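Local coordinates for protein tryptophan decarboxylase 1 (Oryza sativa subsp. japonica, PDB 6KHO) that uses pyridoxal 5'-phosphate to decarboxylate L-tryptophan to tryptamine and 5-hydroxy-L-tryptophan to serotonin, working as a homodimer, at residues G169-G173 with R382-G386. Sequence-based numbering, arbitrary orientation.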
ATOM      1  N   GLY A 169      15.355  -8.344  -0.614  1.00 29.38           N
ATOM      2  CA  GLY A 169      14.483  -7.307  -1.126  1.00 29.72           C
ATOM      3  C   GLY A 169      13.059  -7.486  -0.658  1.00 30.45           C
ATOM      4  O   GLY A 169      12.705  -8.487  -0.033  1.00 25.72           O
ATOM      5  N   VAL A 170      12.241  -6.480  -0.963  1.00 25.15           N
ATOM      6  CA  VAL A 170      10.814  -6.526  -0.682  1.00 26.34           C
ATOM      7  C   VAL A 170      10.107  -5.641  -1.699  1.00 27.60           C
ATOM      8  O   VAL A 170      10.620  -4.587  -2.084  1.00 24.61           O
ATOM      9  CB  VAL A 170      10.497  -6.086   0.769  1.00 25.73           C
ATOM     10  CG1 VAL A 170      10.964  -4.641   1.025  1.00 25.20           C
ATOM     11  CG2 VAL A 170       8.990  -6.234   1.066  1.00 26.15           C
ATOM     12  N   ILE A 171       8.931  -6.074  -2.139  1.00 25.14           N
ATOM     13  CA  ILE A 171       8.074  -5.235  -2.964  1.00 28.07           C
ATOM     14  C   ILE A 171       7.166  -4.441  -2.033  1.00 28.00           C
ATOM     15  O   ILE A 171       6.436  -5.020  -1.221  1.00 27.05           O
ATOM     16  CB  ILE A 171       7.250  -6.068  -3.956  1.00 28.73           C
ATOM     17  CG1 ILE A 171       8.176  -6.821  -4.920  1.00 27.95           C
ATOM     18  CG2 ILE A 171       6.281  -5.164  -4.707  1.00 26.39           C
ATOM     19  CD1 ILE A 171       7.397  -7.849  -5.810  1.00 30.20           C
ATOM     20  N   LEU A 172       7.228  -3.121  -2.144  1.00 25.72           N
ATOM     21  CA  LEU A 172       6.397  -2.198  -1.389  1.00 27.97           C
ATOM     22  C   LEU A 172       5.487  -1.443  -2.355  1.00 29.05           C
ATOM     23  O   LEU A 172       5.629  -1.534  -3.577  1.00 27.36           O
ATOM     24  CB  LEU A 172       7.265  -1.213  -0.583  1.00 26.98           C
ATOM     25  CG  LEU A 172       8.280  -1.868   0.359  1.00 25.27           C
ATOM     26  CD1 LEU A 172       9.277  -0.857   0.943  1.00 26.49           C
ATOM     27  CD2 LEU A 172       7.558  -2.613   1.475  1.00 25.86           C
ATOM     28  N   GLY A 173       4.547  -0.681  -1.794  1.00 32.71           N
ATOM     29  CA  GLY A 173       3.662   0.113  -2.630  1.00 30.82           C
ATOM     30  C   GLY A 173       4.343   1.332  -3.232  1.00 32.81           C
ATOM     31  O   GLY A 173       4.096   1.678  -4.390  1.00 34.85           O
ATOM     32  N   ARG A 382      -0.602  -7.950   3.145  1.00 25.12           N
ATOM     33  CA  ARG A 382      -0.031  -7.515   1.874  1.00 28.68           C
ATOM     34  C   ARG A 382      -0.612  -8.358   0.746  1.00 30.52           C
ATOM     35  O   ARG A 382      -0.876  -9.549   0.933  1.00 27.00           O
ATOM     36  CB  ARG A 382       1.506  -7.623   1.876  1.00 28.83           C
ATOM     37  CG  ARG A 382       2.054  -9.023   2.222  1.00 28.62           C
ATOM     38  CD  ARG A 382       3.472  -8.961   2.813  1.00 31.43           C
ATOM     39  NE  ARG A 382       4.305  -7.995   2.109  1.00 32.52           N
ATOM     40  CZ  ARG A 382       4.910  -8.241   0.951  1.00 32.11           C
ATOM     41  NH1 ARG A 382       4.785  -9.437   0.383  1.00 32.47           N
ATOM     42  NH2 ARG A 382       5.644  -7.303   0.370  1.00 31.24           N
ATOM     43  N   ARG A 383      -0.801  -7.720  -0.414  1.00 27.65           N
ATOM     44  CA  ARG A 383      -1.217  -8.351  -1.658  1.00 32.08           C
ATOM     45  C   ARG A 383      -0.085  -9.187  -2.252  1.00 28.08           C
ATOM     46  O   ARG A 383       1.094  -8.990  -1.962  1.00 29.55           O
ATOM     47  CB  ARG A 383      -1.611  -7.300  -2.708  1.00 30.69           C
ATOM     48  CG  ARG A 383      -2.958  -6.650  -2.509  1.00 35.46           C
ATOM     49  CD  ARG A 383      -3.215  -5.605  -3.613  1.00 36.20           C
ATOM     50  NE  ARG A 383      -3.073  -6.172  -4.954  1.00 32.53           N
ATOM     51  CZ  ARG A 383      -4.045  -6.770  -5.624  1.00 37.61           C
ATOM     52  NH1 ARG A 383      -5.267  -6.893  -5.092  1.00 38.43           N
ATOM     53  NH2 ARG A 383      -3.798  -7.241  -6.839  1.00 36.68           N
ATOM     54  N   PHE A 384      -0.476 -10.105  -3.135  1.00 29.94           N
ATOM     55  CA  PHE A 384       0.437 -10.910  -3.951  1.00 27.85           C
ATOM     56  C   PHE A 384       0.923 -10.072  -5.143  1.00 26.46           C
ATOM     57  O   PHE A 384       0.540 -10.284  -6.294  1.00 27.18           O
ATOM     58  CB  PHE A 384      -0.304 -12.172  -4.386  1.00 27.05           C
ATOM     59  CG  PHE A 384       0.547 -13.212  -5.077  1.00 25.74           C
ATOM     60  CD1 PHE A 384       1.912 -13.032  -5.274  1.00 25.84           C
ATOM     61  CD2 PHE A 384      -0.047 -14.375  -5.543  1.00 27.99           C
ATOM     62  CE1 PHE A 384       2.665 -13.999  -5.915  1.00 28.03           C
ATOM     63  CE2 PHE A 384       0.697 -15.348  -6.186  1.00 30.01           C
ATOM     64  CZ  PHE A 384       2.051 -15.159  -6.378  1.00 26.53           C
ATOM     65  N   ARG A 385       1.781  -9.085  -4.845  1.00 26.17           N
ATOM     66  CA  ARG A 385       2.312  -8.204  -5.890  1.00 27.87           C
ATOM     67  C   ARG A 385       3.374  -8.869  -6.739  1.00 27.73           C
ATOM     68  O   ARG A 385       3.638  -8.401  -7.850  1.00 26.52           O
ATOM     69  CB  ARG A 385       2.935  -6.935  -5.303  1.00 32.35           C
ATOM     70  CG  ARG A 385       2.001  -6.096  -4.481  1.00 34.36           C
ATOM     71  CD  ARG A 385       2.491  -4.637  -4.335  1.00 36.88           C
ATOM     72  NE  ARG A 385       1.283  -3.857  -4.157  1.00 39.85           N
ATOM     73  CZ  ARG A 385       0.770  -3.548  -2.975  1.00 44.70           C
ATOM     74  NH1 ARG A 385       1.433  -3.878  -1.867  1.00 43.04           N
ATOM     75  NH2 ARG A 385      -0.393  -2.888  -2.913  1.00 37.73           N
ATOM     76  N   GLY A 386       4.009  -9.922  -6.233  1.00 26.09           N
ATOM     77  CA  GLY A 386       5.029 -10.595  -7.017  1.00 25.10           C
ATOM     78  C   GLY A 386       4.496 -11.171  -8.311  1.00 26.80           C
ATOM     79  O   GLY A 386       5.236 -11.282  -9.288  1.00 26.09           O
TER
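Strand 168-172, at one edge of the seven-stranded mixed sheet of the large domain in this fold-type-I PLP enzyme, packs here against the loop that leads from the cofactor-binding Val380 and Gly381 into the long helix 386-420. Ile171 is the hydrophobic centre of the contact. Its CG2 lies 3.8 Å from Arg385 CB and equally close to Arg385 CD, so the methyl rests alongside the aliphatic part of the arginine. The other branch reaches further: with CG1 anti to the carbonyl carbon (chi1 -62°), CD1 ends 3.8 Å from Gly386 CA, at the first turn of helix 386-420. Arg385, extended from CG to NE, carries its guanidinium past Ile171 toward Gly173, and NH2 forms a salt bridge with Asp337 of the second subunit.

Arg382, three residues earlier in the loop, approaches from the Val170 side. Its chain bends at chi3 (-41°) and brings NH2 to 3.6 Å from Val170 CG2. Ile171 O sits at the edge of the guanidinium near its plane, 2.9 Å from Arg382 NH2, but the angle is too poor for a hydrogen bond. The firmer grips lie elsewhere: NH1 makes a salt bridge to Glu139 of helix 133-149, and NE is bonded to Gln377. Glu139 also accepts the backbone N-H of Ile171, so one carboxylate ties strand and arginine together.

Between the segments themselves, then, the contact is mainly van der Waals packing, with a probable electrostatic attraction between the Arg382 guanidinium and Ile171 O, while the two arginine charges are probably balanced largely by acidic partners beyond it: Glu139 within the subunit for Arg382, Asp337 of the second subunit for Arg385.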